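Local coordinates for protein hydrolase, isochorismatase family (Pseudomonas putida, PDB 4L07) that probably hydrolyses the amide of maleamate to maleate and ammonia, as a microbial amide hydrolase of the isochorismatase family, at residues A[20-25]-A[61-66]; A[52-57]-A[198-203]; A[69-74]-A[92-97]; A[140-145]-A[165-170]. All coordinates share one frame; numbering follows the deposited sequence.

In the fold
All four contacts belong to one alpha/beta fold built on a six-stranded parallel sheet. Contact 1 joins strands 22-27 and 65-70, and contact 4 joins 138-144 and 163-172; because 22-27 and 138-144 are neighbours, the two ladders run on into each other, with centres about 14 Å apart. Contact 2, helix 45-60 beside helix 196-207, lies against both, its centre about 10 Å from that of contact 1. Contact 3 lies just past the end of strand 65-70, its centre about 26 Å from that of contact 1. Along the chain contacts 1, 3 and 4 follow in series; contact 2, which encloses contacts 3 and 4, brings the C-terminal helix back against helix 45-60.

Contact 1: A[20-25]-A[61-66]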
loop_
_atom_site.group_PDB
_atom_site.type_symbol
_atom_site.label_atom_id
_atom_site.label_comp_id
_atom_site.label_asym_id
_atom_site.label_seq_id
_atom_site.Cartn_x
_atom_site.Cartn_y
_atom_site.Cartn_z
ATOM N N VAL A 20 2.366 19.408 15.809
ATOM C CA VAL A 20 1.661 20.682 15.731
ATOM C C VAL A 20 0.686 20.768 14.551
ATOM O O VAL A 20 0.108 21.828 14.300
ATOM C CB VAL A 20 2.647 21.881 15.742
ATOM C CG1 VAL A 20 3.318 22.006 17.104
ATOM C CG2 VAL A 20 3.685 21.760 14.632
ATOM N N HIS A 21 0.489 19.645 13.851
ATOM C CA HIS A 21 -0.465 19.571 12.740
ATOM C C HIS A 21 -1.427 18.422 12.896
ATOM O O HIS A 21 -1.253 17.357 12.286
ATOM C CB HIS A 21 0.259 19.511 11.400
ATOM C CG HIS A 21 1.160 20.697 11.144
ATOM N ND1 HIS A 21 0.678 21.927 10.873
ATOM C CD2 HIS A 21 2.547 20.806 11.133
ATOM C CE1 HIS A 21 1.705 22.780 10.694
ATOM N NE2 HIS A 21 2.847 22.094 10.851
ATOM N N PRO A 22 -2.465 18.619 13.727
ATOM C CA PRO A 22 -3.424 17.579 14.068
ATOM C C PRO A 22 -4.455 17.311 12.979
ATOM O O PRO A 22 -4.809 18.216 12.222
ATOM C CB PRO A 22 -4.143 18.146 15.307
ATOM C CG PRO A 22 -3.385 19.376 15.704
ATOM C CD PRO A 22 -2.747 19.872 14.447
ATOM N N ALA A 23 -4.938 16.071 12.937
ATOM C CA ALA A 23 -6.088 15.692 12.131
ATOM C C ALA A 23 -6.932 14.691 12.907
ATOM O O ALA A 23 -6.408 13.898 13.706
ATOM C CB ALA A 23 -5.646 15.109 10.793
ATOM N N ILE A 24 -8.244 14.750 12.693
ATOM C CA ILE A 24 -9.180 13.865 13.373
ATOM C C ILE A 24 -9.659 12.805 12.380
ATOM O O ILE A 24 -10.122 13.135 11.283
ATOM C CB ILE A 24 -10.407 14.648 13.924
ATOM C CG1 ILE A 24 -9.996 15.994 14.567
ATOM C CG2 ILE A 24 -11.278 13.775 14.834
ATOM C CD1 ILE A 24 -9.022 15.932 15.735
ATOM N N ILE A 25 -9.544 11.537 12.766
ATOM C CA ILE A 25 -10.089 10.439 11.969
ATOM C C ILE A 25 -11.251 9.816 12.736
ATOM O O ILE A 25 -11.072 9.329 13.851
ATOM C CB ILE A 25 -9.029 9.356 11.659
ATOM C CG1 ILE A 25 -7.755 9.991 11.084
ATOM C CG2 ILE A 25 -9.620 8.288 10.742
ATOM C CD1 ILE A 25 -6.540 9.084 11.125
ATOM N N LEU A 61 -10.893 25.173 13.798
ATOM C CA LEU A 61 -9.474 25.529 13.817
ATOM C C LEU A 61 -8.765 25.213 12.500
ATOM O O LEU A 61 -7.555 25.410 12.383
ATOM C CB LEU A 61 -8.755 24.841 14.988
ATOM C CG LEU A 61 -9.170 25.236 16.411
ATOM C CD1 LEU A 61 -8.403 24.415 17.439
ATOM C CD2 LEU A 61 -8.986 26.728 16.661
ATOM N N GLU A 62 -9.531 24.731 11.523
ATOM C CA GLU A 62 -9.030 24.379 10.183
ATOM C C GLU A 62 -8.015 23.229 10.166
ATOM O O GLU A 62 -7.116 23.177 9.323
ATOM C CB GLU A 62 -8.523 25.620 9.431
ATOM C CG GLU A 62 -9.628 26.641 9.195
ATOM C CD GLU A 62 -9.147 27.947 8.583
ATOM O OE1 GLU A 62 -10.014 28.781 8.242
ATOM O OE2 GLU A 62 -7.921 28.154 8.446
ATOM N N PHE A 63 -8.179 22.304 11.108
ATOM C CA PHE A 63 -7.442 21.045 11.091
ATOM C C PHE A 63 -8.298 20.027 10.345
ATOM O O PHE A 63 -9.531 20.052 10.468
ATOM C CB PHE A 63 -7.168 20.537 12.510
ATOM C CG PHE A 63 -6.407 21.500 13.377
ATOM C CD1 PHE A 63 -5.395 22.302 12.847
ATOM C CD2 PHE A 63 -6.679 21.578 14.741
ATOM C CE1 PHE A 63 -4.692 23.186 13.657
ATOM C CE2 PHE A 63 -5.972 22.453 15.555
ATOM C CZ PHE A 63 -4.979 23.256 15.011
ATOM N N PRO A 64 -7.661 19.131 9.567
ATOM C CA PRO A 64 -8.445 18.148 8.813
ATOM C C PRO A 64 -9.323 17.261 9.695
ATOM O O PRO A 64 -8.886 16.797 10.749
ATOM C CB PRO A 64 -7.374 17.318 8.101
ATOM C CG PRO A 64 -6.246 18.276 7.923
ATOM C CD PRO A 64 -6.237 19.101 9.182
ATOM N N VAL A 65 -10.560 17.054 9.260
ATOM C CA VAL A 65 -11.500 16.133 9.909
ATOM C C VAL A 65 -11.990 15.178 8.832
ATOM O O VAL A 65 -12.625 15.605 7.871
ATOM C CB VAL A 65 -12.709 16.874 10.527
ATOM C CG1 VAL A 65 -13.782 15.884 10.984
ATOM C CG2 VAL A 65 -12.269 17.764 11.682
ATOM N N ILE A 66 -11.678 13.892 8.983
ATOM C CA ILE A 66 -11.992 12.886 7.962
ATOM C C ILE A 66 -12.787 11.719 8.562
ATOM O O ILE A 66 -12.366 11.119 9.557
ATOM C CB ILE A 66 -10.707 12.358 7.277
ATOM C CG1 ILE A 66 -9.937 13.511 6.622
ATOM C CG2 ILE A 66 -11.044 11.298 6.230
ATOM C CD1 ILE A 66 -8.501 13.177 6.274
#
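Pro22 lays its ring across one face of the Phe63 ring. Its CD sits 3.9 Å from the ring centroid and 9° off the normal, a CH-pi contact, while Pro22 CG leans out over the CD2-CE2 side of the same ring. A C-H bond next to the proline nitrogen is slightly polarised, which suits it to an aromatic face. Phe63 keeps CG anti to its own carbonyl carbon (chi1 -58°), turning the ring toward Pro22, and Leu61 O lies over the rim of the other face.

Pro22 opens strand 22-27, and Phe63 lies two residues before strand 65-70; the strands are parallel neighbours within the central sheet of the isochorismatase fold, and a Schellman motif at Glu62 ends the preceding helix. Ile24 then straddles its partner strand: Ile24 N donates to Pro64 O at 2.9 Å, and Ile66 N donates to Ile24 O, also at 2.9 Å and nearly straight (172°). Pro64 has no N-H for Pro22 O, its CD sitting 3.5 Å from Pro22 O, so the ladder begins only at Pro64 O, and Pro64 CB touches Ala23 CB at 3.9 Å.

Ile24 and Val65 run alongside each other on one face of the sheet, Ile24 CG1 being 4.1 Å from Val65 CG2. Both beta-branched chains suit an extended backbone and face helix 45-60, whereas Ile25 and Ile66 project from the opposite face.

Contact 2: A[52-57]-A[198-203]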
loop_
_atom_site.group_PDB
_atom_site.type_symbol
_atom_site.label_atom_id
_atom_site.label_comp_id
_atom_site.label_asym_id
_atom_site.label_seq_id
_atom_site.Cartn_x
_atom_site.Cartn_y
_atom_site.Cartn_z
ATOM N N LYS A 52 -18.168 14.479 18.416
ATOM C CA LYS A 52 -18.718 15.700 17.806
ATOM C C LYS A 52 -18.028 16.958 18.346
ATOM O O LYS A 52 -17.709 17.871 17.585
ATOM C CB LYS A 52 -20.236 15.792 18.006
ATOM C CG LYS A 52 -20.875 17.008 17.338
ATOM C CD LYS A 52 -22.390 16.996 17.474
ATOM C CE LYS A 52 -23.029 18.237 16.854
ATOM N NZ LYS A 52 -22.550 19.511 17.470
ATOM N N GLU A 53 -17.789 16.991 19.656
ATOM C CA GLU A 53 -17.099 18.115 20.291
ATOM C C GLU A 53 -15.682 18.292 19.740
ATOM O O GLU A 53 -15.269 19.406 19.412
ATOM C CB GLU A 53 -17.069 17.939 21.813
ATOM C CG GLU A 53 -18.446 17.908 22.456
ATOM C CD GLU A 53 -18.400 17.798 23.971
ATOM O OE1 GLU A 53 -17.607 16.986 24.503
ATOM O OE2 GLU A 53 -19.174 18.523 24.633
ATOM N N ILE A 54 -14.953 17.185 19.629
ATOM C CA ILE A 54 -13.604 17.191 19.073
ATOM C C ILE A 54 -13.596 17.678 17.620
ATOM O O ILE A 54 -12.808 18.559 17.258
ATOM C CB ILE A 54 -12.939 15.796 19.193
ATOM C CG1 ILE A 54 -12.625 15.483 20.663
ATOM C CG2 ILE A 54 -11.664 15.725 18.362
ATOM C CD1 ILE A 54 -12.075 14.085 20.898
ATOM N N CYS A 55 -14.477 17.104 16.803
ATOM C CA CYS A 55 -14.576 17.454 15.382
ATOM C C CYS A 55 -14.989 18.913 15.182
ATOM O O CYS A 55 -14.408 19.611 14.351
ATOM C CB CYS A 55 -15.545 16.522 14.658
ATOM S SG CYS A 55 -14.945 14.824 14.471
ATOM N N ASP A 56 -15.975 19.374 15.956
ATOM C CA ASP A 56 -16.400 20.782 15.886
ATOM C C ASP A 56 -15.259 21.755 16.165
ATOM O O ASP A 56 -15.112 22.759 15.462
ATOM C CB ASP A 56 -17.589 21.063 16.816
ATOM C CG ASP A 56 -18.892 20.474 16.301
ATOM O OD1 ASP A 56 -18.907 19.899 15.192
ATOM O OD2 ASP A 56 -19.917 20.578 17.008
ATOM N N LEU A 57 -14.447 21.454 17.181
ATOM C CA LEU A 57 -13.290 22.281 17.508
ATOM C C LEU A 57 -12.242 22.217 16.394
ATOM O O LEU A 57 -11.804 23.250 15.893
ATOM C CB LEU A 57 -12.658 21.847 18.836
ATOM C CG LEU A 57 -12.031 22.854 19.819
ATOM C CD1 LEU A 57 -10.853 22.218 20.542
ATOM C CD2 LEU A 57 -11.623 24.194 19.216
ATOM N N ASP A 198 -8.743 16.019 27.412
ATOM C CA ASP A 198 -7.335 16.221 27.061
ATOM C C ASP A 198 -7.229 16.703 25.612
ATOM O O ASP A 198 -6.604 17.727 25.346
ATOM C CB ASP A 198 -6.544 14.915 27.282
ATOM C CG ASP A 198 -5.082 14.979 26.794
ATOM O OD1 ASP A 198 -4.369 13.967 26.963
ATOM O OD2 ASP A 198 -4.622 15.999 26.243
ATOM N N ILE A 199 -7.849 15.971 24.688
ATOM C CA ILE A 199 -7.789 16.313 23.263
ATOM C C ILE A 199 -8.225 17.757 23.019
ATOM O O ILE A 199 -7.525 18.512 22.350
ATOM C CB ILE A 199 -8.618 15.332 22.393
ATOM C CG1 ILE A 199 -8.059 13.901 22.492
ATOM C CG2 ILE A 199 -8.676 15.795 20.936
ATOM C CD1 ILE A 199 -6.599 13.749 22.096
ATOM N N LEU A 200 -9.367 18.134 23.589
ATOM C CA LEU A 200 -9.930 19.473 23.381
ATOM C C LEU A 200 -8.979 20.572 23.848
ATOM O O LEU A 200 -8.734 21.529 23.118
ATOM C CB LEU A 200 -11.293 19.607 24.068
ATOM C CG LEU A 200 -12.452 18.766 23.526
ATOM C CD1 LEU A 200 -13.608 18.768 24.519
ATOM C CD2 LEU A 200 -12.908 19.232 22.145
ATOM N N LYS A 201 -8.434 20.412 25.056
ATOM C CA LYS A 201 -7.467 21.351 25.619
ATOM C C LYS A 201 -6.218 21.415 24.745
ATOM O O LYS A 201 -5.701 22.499 24.469
ATOM C CB LYS A 201 -7.115 20.943 27.057
ATOM C CG LYS A 201 -6.150 21.869 27.782
ATOM C CD LYS A 201 -5.906 21.389 29.206
ATOM C CE LYS A 201 -4.710 22.080 29.845
ATOM N NZ LYS A 201 -5.014 23.484 30.236
ATOM N N TRP A 202 -5.759 20.247 24.292
ATOM C CA TRP A 202 -4.585 20.144 23.427
ATOM C C TRP A 202 -4.762 20.835 22.093
ATOM O O TRP A 202 -3.863 21.548 21.646
ATOM C CB TRP A 202 -4.180 18.678 23.236
ATOM C CG TRP A 202 -3.065 18.507 22.233
ATOM C CD1 TRP A 202 -1.743 18.923 22.353
ATOM C CD2 TRP A 202 -3.150 17.892 20.900
ATOM N NE1 TRP A 202 -1.029 18.612 21.224
ATOM C CE2 TRP A 202 -1.811 17.995 20.316
ATOM C CE3 TRP A 202 -4.165 17.285 20.163
ATOM C CZ2 TRP A 202 -1.521 17.504 19.052
ATOM C CZ3 TRP A 202 -3.864 16.799 18.889
ATOM C CH2 TRP A 202 -2.570 16.905 18.349
ATOM N N LEU A 203 -5.920 20.651 21.452
ATOM C CA LEU A 203 -6.192 21.309 20.165
ATOM C C LEU A 203 -6.182 22.839 20.295
ATOM O O LEU A 203 -5.614 23.533 19.450
ATOM C CB LEU A 203 -7.509 20.822 19.547
ATOM C CG LEU A 203 -7.588 19.353 19.105
ATOM C CD1 LEU A 203 -9.016 18.961 18.753
ATOM C CD2 LEU A 203 -6.639 19.065 17.948
#
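Ile54 of helix 45-60 packs against Ile199, Leu200 and Leu203 of helix 196-207. At CB its side chain divides. CG2, anti to the backbone N, turns to Ile199 and Leu203: it lies 3.9 Å from Ile199 CG2 and more loosely, 4.2 Å, from Leu203 CD1. CG1 takes the place beside the backbone N (chi1 -70°), where Ile199 CG2 and Leu200 CD2 meet it together. Beyond it the tip, CD1, closes to 3.8 Å on Ile199 CG2, so that a single methyl of Ile199 touches all three outer carbons of Ile54. The two isoleucines cross at a slant, and branching at CB is what gives each such a broad apolar flank.

Leucines fill the rest of the groove. Leu200 stretches CD2 across to the backbone of the other helix, 3.6 Å from Glu53 O, and Leu57 answers in the reverse direction, its CD1 3.4 Å from Leu200 O. Leu57 and Leu203 overlap head to tail, Leu57 CD1 lying 3.8 Å from Leu203 CB. Over these segments the axes run nearly parallel, 7° apart and 9.9 Å at closest approach, both helices lying on the same side of the sheet, where Ile54 also packs on Ile24. Glu53 borders the groove, its carboxylate paired with Arg50.

No hydrogen bond or salt bridge links the segments: peptide groups are bonded along each helix, and cohesion rests on dispersion and the burial of aliphatic carbon.

Contact 3: A[69-74]-A[92-97]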
loop_
_atom_site.group_PDB
_atom_site.type_symbol
_atom_site.label_atom_id
_atom_site.label_comp_id
_atom_site.label_asym_id
_atom_site.label_seq_id
_atom_site.Cartn_x
_atom_site.Cartn_y
_atom_site.Cartn_z
ATOM N N THR A 69 -16.100 5.063 6.285
ATOM C CA THR A 69 -17.237 4.154 6.260
ATOM C C THR A 69 -16.842 2.915 5.461
ATOM O O THR A 69 -16.038 3.000 4.520
ATOM C CB THR A 69 -18.513 4.828 5.676
ATOM O OG1 THR A 69 -19.662 4.001 5.902
ATOM C CG2 THR A 69 -18.371 5.094 4.176
ATOM N N ILE A 70 -17.384 1.771 5.861
ATOM C CA ILE A 70 -17.262 0.542 5.090
ATOM C C ILE A 70 -18.499 0.431 4.196
ATOM O O ILE A 70 -19.633 0.436 4.688
ATOM C CB ILE A 70 -17.180 -0.704 6.007
ATOM C CG1 ILE A 70 -15.879 -0.692 6.833
ATOM C CG2 ILE A 70 -17.304 -1.979 5.179
ATOM C CD1 ILE A 70 -15.835 -1.720 7.955
ATOM N N ALA A 71 -18.281 0.335 2.889
ATOM C CA ALA A 71 -19.379 0.160 1.934
ATOM C C ALA A 71 -18.950 -0.736 0.779
ATOM O O ALA A 71 -17.824 -0.611 0.290
ATOM C CB ALA A 71 -19.844 1.509 1.407
ATOM N N TYR A 72 -19.845 -1.633 0.361
ATOM C CA TYR A 72 -19.584 -2.580 -0.735
ATOM C C TYR A 72 -20.571 -2.493 -1.883
ATOM O O TYR A 72 -21.762 -2.261 -1.682
ATOM C CB TYR A 72 -19.618 -4.024 -0.238
ATOM C CG TYR A 72 -18.687 -4.278 0.905
ATOM C CD1 TYR A 72 -17.313 -4.358 0.698
ATOM C CD2 TYR A 72 -19.177 -4.413 2.200
ATOM C CE1 TYR A 72 -16.447 -4.574 1.757
ATOM C CE2 TYR A 72 -18.322 -4.631 3.265
ATOM C CZ TYR A 72 -16.959 -4.715 3.032
ATOM O OH TYR A 72 -16.099 -4.925 4.077
ATOM N N HIS A 73 -20.061 -2.713 -3.092
ATOM C CA HIS A 73 -20.913 -3.055 -4.219
ATOM C C HIS A 73 -21.186 -4.527 -4.132
ATOM O O HIS A 73 -20.324 -5.287 -3.678
ATOM C CB HIS A 73 -20.218 -2.726 -5.535
ATOM C CG HIS A 73 -19.896 -1.267 -5.699
ATOM N ND1 HIS A 73 -20.849 -0.330 -5.875
ATOM C CD2 HIS A 73 -18.675 -0.597 -5.721
ATOM C CE1 HIS A 73 -20.269 0.878 -5.995
ATOM N NE2 HIS A 73 -18.937 0.711 -5.904
ATOM N N PRO A 74 -22.385 -4.965 -4.558
ATOM C CA PRO A 74 -22.755 -6.383 -4.484
ATOM C C PRO A 74 -21.704 -7.338 -5.067
ATOM O O PRO A 74 -21.436 -8.389 -4.484
ATOM C CB PRO A 74 -24.043 -6.444 -5.305
ATOM C CG PRO A 74 -24.645 -5.094 -5.114
ATOM C CD PRO A 74 -23.498 -4.133 -5.063
ATOM N N LEU A 92 -23.505 -3.943 4.500
ATOM C CA LEU A 92 -23.073 -2.559 4.326
ATOM C C LEU A 92 -22.920 -2.202 2.844
ATOM O O LEU A 92 -21.812 -2.043 2.337
ATOM C CB LEU A 92 -21.770 -2.304 5.111
ATOM C CG LEU A 92 -21.769 -2.428 6.652
ATOM C CD1 LEU A 92 -22.673 -1.407 7.321
ATOM C CD2 LEU A 92 -22.136 -3.807 7.161
ATOM N N LEU A 93 -24.056 -2.064 2.163
ATOM C CA LEU A 93 -24.081 -1.866 0.709
ATOM C C LEU A 93 -24.236 -0.400 0.344
ATOM O O LEU A 93 -24.949 0.333 1.036
ATOM C CB LEU A 93 -25.222 -2.678 0.080
ATOM C CG LEU A 93 -25.186 -4.209 0.153
ATOM C CD1 LEU A 93 -26.538 -4.807 -0.217
ATOM C CD2 LEU A 93 -24.079 -4.796 -0.716
ATOM N N TYR A 94 -23.573 0.029 -0.736
ATOM C CA TYR A 94 -23.740 1.394 -1.253
ATOM C C TYR A 94 -25.232 1.670 -1.422
ATOM O O TYR A 94 -25.991 0.774 -1.797
ATOM C CB TYR A 94 -23.055 1.577 -2.614
ATOM C CG TYR A 94 -21.547 1.720 -2.602
ATOM C CD1 TYR A 94 -20.731 0.601 -2.664
ATOM C CD2 TYR A 94 -20.933 2.977 -2.565
ATOM C CE1 TYR A 94 -19.348 0.714 -2.673
ATOM C CE2 TYR A 94 -19.543 3.100 -2.570
ATOM C CZ TYR A 94 -18.755 1.960 -2.629
ATOM O OH TYR A 94 -17.369 2.042 -2.650
ATOM N N GLY A 95 -25.645 2.901 -1.130
ATOM C CA GLY A 95 -27.046 3.294 -1.275
ATOM C C GLY A 95 -27.959 2.880 -0.131
ATOM O O GLY A 95 -29.147 3.222 -0.133
ATOM N N SER A 96 -27.424 2.141 0.841
ATOM C CA SER A 96 -28.206 1.770 2.026
ATOM C C SER A 96 -27.988 2.765 3.165
ATOM O O SER A 96 -26.995 3.495 3.190
ATOM C CB SER A 96 -27.884 0.339 2.486
ATOM O OG SER A 96 -26.638 0.277 3.168
ATOM N N ARG A 97 -28.919 2.785 4.117
ATOM C CA ARG A 97 -28.779 3.629 5.300
ATOM C C ARG A 97 -27.586 3.204 6.166
ATOM O O ARG A 97 -26.992 4.034 6.850
ATOM C CB ARG A 97 -30.071 3.616 6.128
ATOM C CG ARG A 97 -30.115 4.667 7.231
ATOM C CD ARG A 97 -31.472 4.704 7.920
ATOM N NE ARG A 97 -31.470 5.620 9.060
ATOM C CZ ARG A 97 -31.167 5.272 10.309
ATOM N NH1 ARG A 97 -31.194 6.176 11.282
ATOM N NH2 ARG A 97 -30.837 4.020 10.590
#
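Tyr94 is sandwiched between His73 and Ala71 in the dense part of the contact. The His73 and Tyr94 rings form an offset stack, their centroids 3.8 Å apart and planes at 10°, with Tyr94 CE1 over the middle of the imidazole. CB of His73 starts off away from the 92-97 segment, but CG anti to the carbonyl carbon (chi1 -61°) swings the ring back over Tyr94. On the opposite face Ala71 CB, a compact methyl, stands 4.0 Å from the Tyr94 centroid, almost on the normal. Tyr72 N donates to Leu92 O at 2.8 Å and Tyr94 N to Tyr72 O at 3.1 Å.

The outer side is slacker: exposed Pro74 brings CD only within 4.4 Å of Leu93 CD2, though Asn110 of the second subunit packs on Pro74, and the chain leaves through a type II turn from Leu93 to Ser96, in which Gly95 accepts positive phi.

The contact lies just past the end of strand 65-70, where the chain, now loop, bridges once to 92-97. Val115 of strand 112-116 packs on Ala71 and Tyr94, Lys117 NZ bonds to Ala71 O and Tyr94 OH, helix 82-85 packs on Tyr72, and Val113 of the second subunit meets His73.

Contact 4: A[140-145]-A[165-170]; sequences VVTGAT and LVPADC. With SO4 (sulfate ion), chain C.
A beta-alpha-beta crossover, strand 138-144 to helix 146-159 to strand 163-172, pairs Val140 with Leu165 and leads to an anion pocket at Thr145. Val141 N donates to Leu165 O at 2.9 Å. Val141 O is buried without a polar partner: Pro167, lacking an N-H, puts its CD 3.4 Å from it. Here the 165-170 backbone turns off into the 3-10 segment 168-170, and Thr142 packs against it. With OG1 between the backbone N and carbonyl carbon (chi1 67°), its CG2 points across to Cys170 CB at 3.6 Å and Pro167 CG at 3.8 Å. Gly143 N rejoins the other side at Cys170 O, 3.1 Å away, at backbone angles (phi 132°) that suit glycine.

After a cis peptide, Thr145 N and OG1 both grip sulfate O2, at 2.9 and 2.7 Å; Cys149 N and Arg174, with Lys189 of the third subunit, complete the site. The sulfate, probably from the crystallisation liquor, shows that the pocket can hold an anion. Thr145 OG1, at the N-cap of helix 146-159, also bonds weakly to Gly148 N.

Strand 22-27 flanks Val140 and Thr142, helix 45-60 packs on Thr142 and Cys170 through Thr51, and helix 196-207 packs on Leu165 and Pro167 through Ile199.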
loop_
_atom_site.group_PDB
_atom_site.type_symbol
_atom_site.label_atom_id
_atom_site.label_comp_id
_atom_site.label_asym_id
_atom_site.label_seq_id
_atom_site.Cartn_x
_atom_site.Cartn_y
_atom_site.Cartn_z
ATOM N N VAL A 140 -5.784 12.011 15.734
ATOM C CA VAL A 140 -6.638 11.573 16.832
ATOM C C VAL A 140 -7.658 10.599 16.248
ATOM O O VAL A 140 -8.400 10.929 15.308
ATOM C CB VAL A 140 -7.321 12.738 17.595
ATOM C CG1 VAL A 140 -6.382 13.927 17.771
ATOM C CG2 VAL A 140 -8.602 13.156 16.920
ATOM N N VAL A 141 -7.662 9.383 16.781
ATOM C CA VAL A 141 -8.518 8.334 16.251
ATOM C C VAL A 141 -9.697 8.088 17.190
ATOM O O VAL A 141 -9.516 7.923 18.393
ATOM C CB VAL A 141 -7.737 7.025 15.991
ATOM C CG1 VAL A 141 -8.633 5.988 15.324
ATOM C CG2 VAL A 141 -6.519 7.289 15.114
ATOM N N THR A 142 -10.894 8.077 16.608
ATOM C CA THR A 142 -12.154 7.832 17.311
ATOM C C THR A 142 -12.980 6.861 16.465
ATOM O O THR A 142 -12.643 6.609 15.312
ATOM C CB THR A 142 -12.969 9.138 17.470
ATOM O OG1 THR A 142 -13.409 9.599 16.180
ATOM C CG2 THR A 142 -12.140 10.237 18.132
ATOM N N GLY A 143 -14.054 6.308 17.024
ATOM C CA GLY A 143 -14.966 5.504 16.221
ATOM C C GLY A 143 -15.399 4.158 16.773
ATOM O O GLY A 143 -15.386 3.936 17.982
ATOM N N ALA A 144 -15.795 3.266 15.867
ATOM C CA ALA A 144 -16.285 1.938 16.223
ATOM C C ALA A 144 -15.745 0.889 15.249
ATOM O O ALA A 144 -15.707 1.142 14.049
ATOM C CB ALA A 144 -17.808 1.928 16.213
ATOM N N THR A 145 -15.321 -0.280 15.735
ATOM C CA THR A 145 -15.269 -0.606 17.159
ATOM C C THR A 145 -13.824 -0.567 17.625
ATOM O O THR A 145 -12.893 -0.726 16.828
ATOM C CB THR A 145 -15.841 -2.008 17.459
ATOM O OG1 THR A 145 -15.056 -3.008 16.784
ATOM C CG2 THR A 145 -17.290 -2.104 17.002
ATOM N N LEU A 165 -3.046 9.608 18.869
ATOM C CA LEU A 165 -3.760 9.793 20.129
ATOM C C LEU A 165 -5.145 9.160 20.031
ATOM O O LEU A 165 -5.841 9.320 19.024
ATOM C CB LEU A 165 -3.897 11.290 20.443
ATOM C CG LEU A 165 -2.622 12.148 20.404
ATOM C CD1 LEU A 165 -2.961 13.618 20.628
ATOM C CD2 LEU A 165 -1.602 11.681 21.439
ATOM N N VAL A 166 -5.547 8.444 21.077
ATOM C CA VAL A 166 -6.852 7.801 21.094
ATOM C C VAL A 166 -7.647 8.166 22.357
ATOM O O VAL A 166 -7.329 7.691 23.447
ATOM C CB VAL A 166 -6.743 6.264 20.891
ATOM C CG1 VAL A 166 -5.764 5.645 21.866
ATOM C CG2 VAL A 166 -8.103 5.587 20.995
ATOM N N PRO A 167 -8.668 9.029 22.207
ATOM C CA PRO A 167 -9.556 9.307 23.340
ATOM C C PRO A 167 -10.493 8.129 23.579
ATOM O O PRO A 167 -11.383 7.862 22.770
ATOM C CB PRO A 167 -10.329 10.554 22.893
ATOM C CG PRO A 167 -10.244 10.562 21.404
ATOM C CD PRO A 167 -8.942 9.904 21.052
ATOM N N ALA A 168 -10.275 7.430 24.690
ATOM C CA ALA A 168 -10.995 6.198 25.012
ATOM C C ALA A 168 -12.507 6.403 25.065
ATOM O O ALA A 168 -13.275 5.520 24.672
ATOM C CB ALA A 168 -10.485 5.619 26.327
ATOM N N ASP A 169 -12.923 7.581 25.527
ATOM C CA ASP A 169 -14.345 7.909 25.633
ATOM C C ASP A 169 -14.991 8.266 24.289
ATOM O O ASP A 169 -16.154 8.666 24.244
ATOM C CB ASP A 169 -14.584 9.008 26.688
ATOM C CG ASP A 169 -13.903 10.323 26.347
ATOM O OD1 ASP A 169 -14.419 11.380 26.771
ATOM O OD2 ASP A 169 -12.856 10.317 25.667
ATOM N N CYS A 170 -14.233 8.110 23.200
ATOM C CA CYS A 170 -14.732 8.308 21.836
ATOM C C CYS A 170 -14.738 7.006 21.033
ATOM O O CYS A 170 -15.059 6.994 19.837
ATOM C CB CYS A 170 -13.859 9.325 21.108
ATOM S SG CYS A 170 -13.999 10.990 21.765
HETATM S S SO4 C . -15.558 -3.683 13.480
HETATM O O1 SO4 C . -16.937 -3.775 14.027
HETATM O O2 SO4 C . -14.814 -2.596 14.129
HETATM O O3 SO4 C . -14.848 -4.956 13.732
HETATM O O4 SO4 C . -15.595 -3.448 12.009
#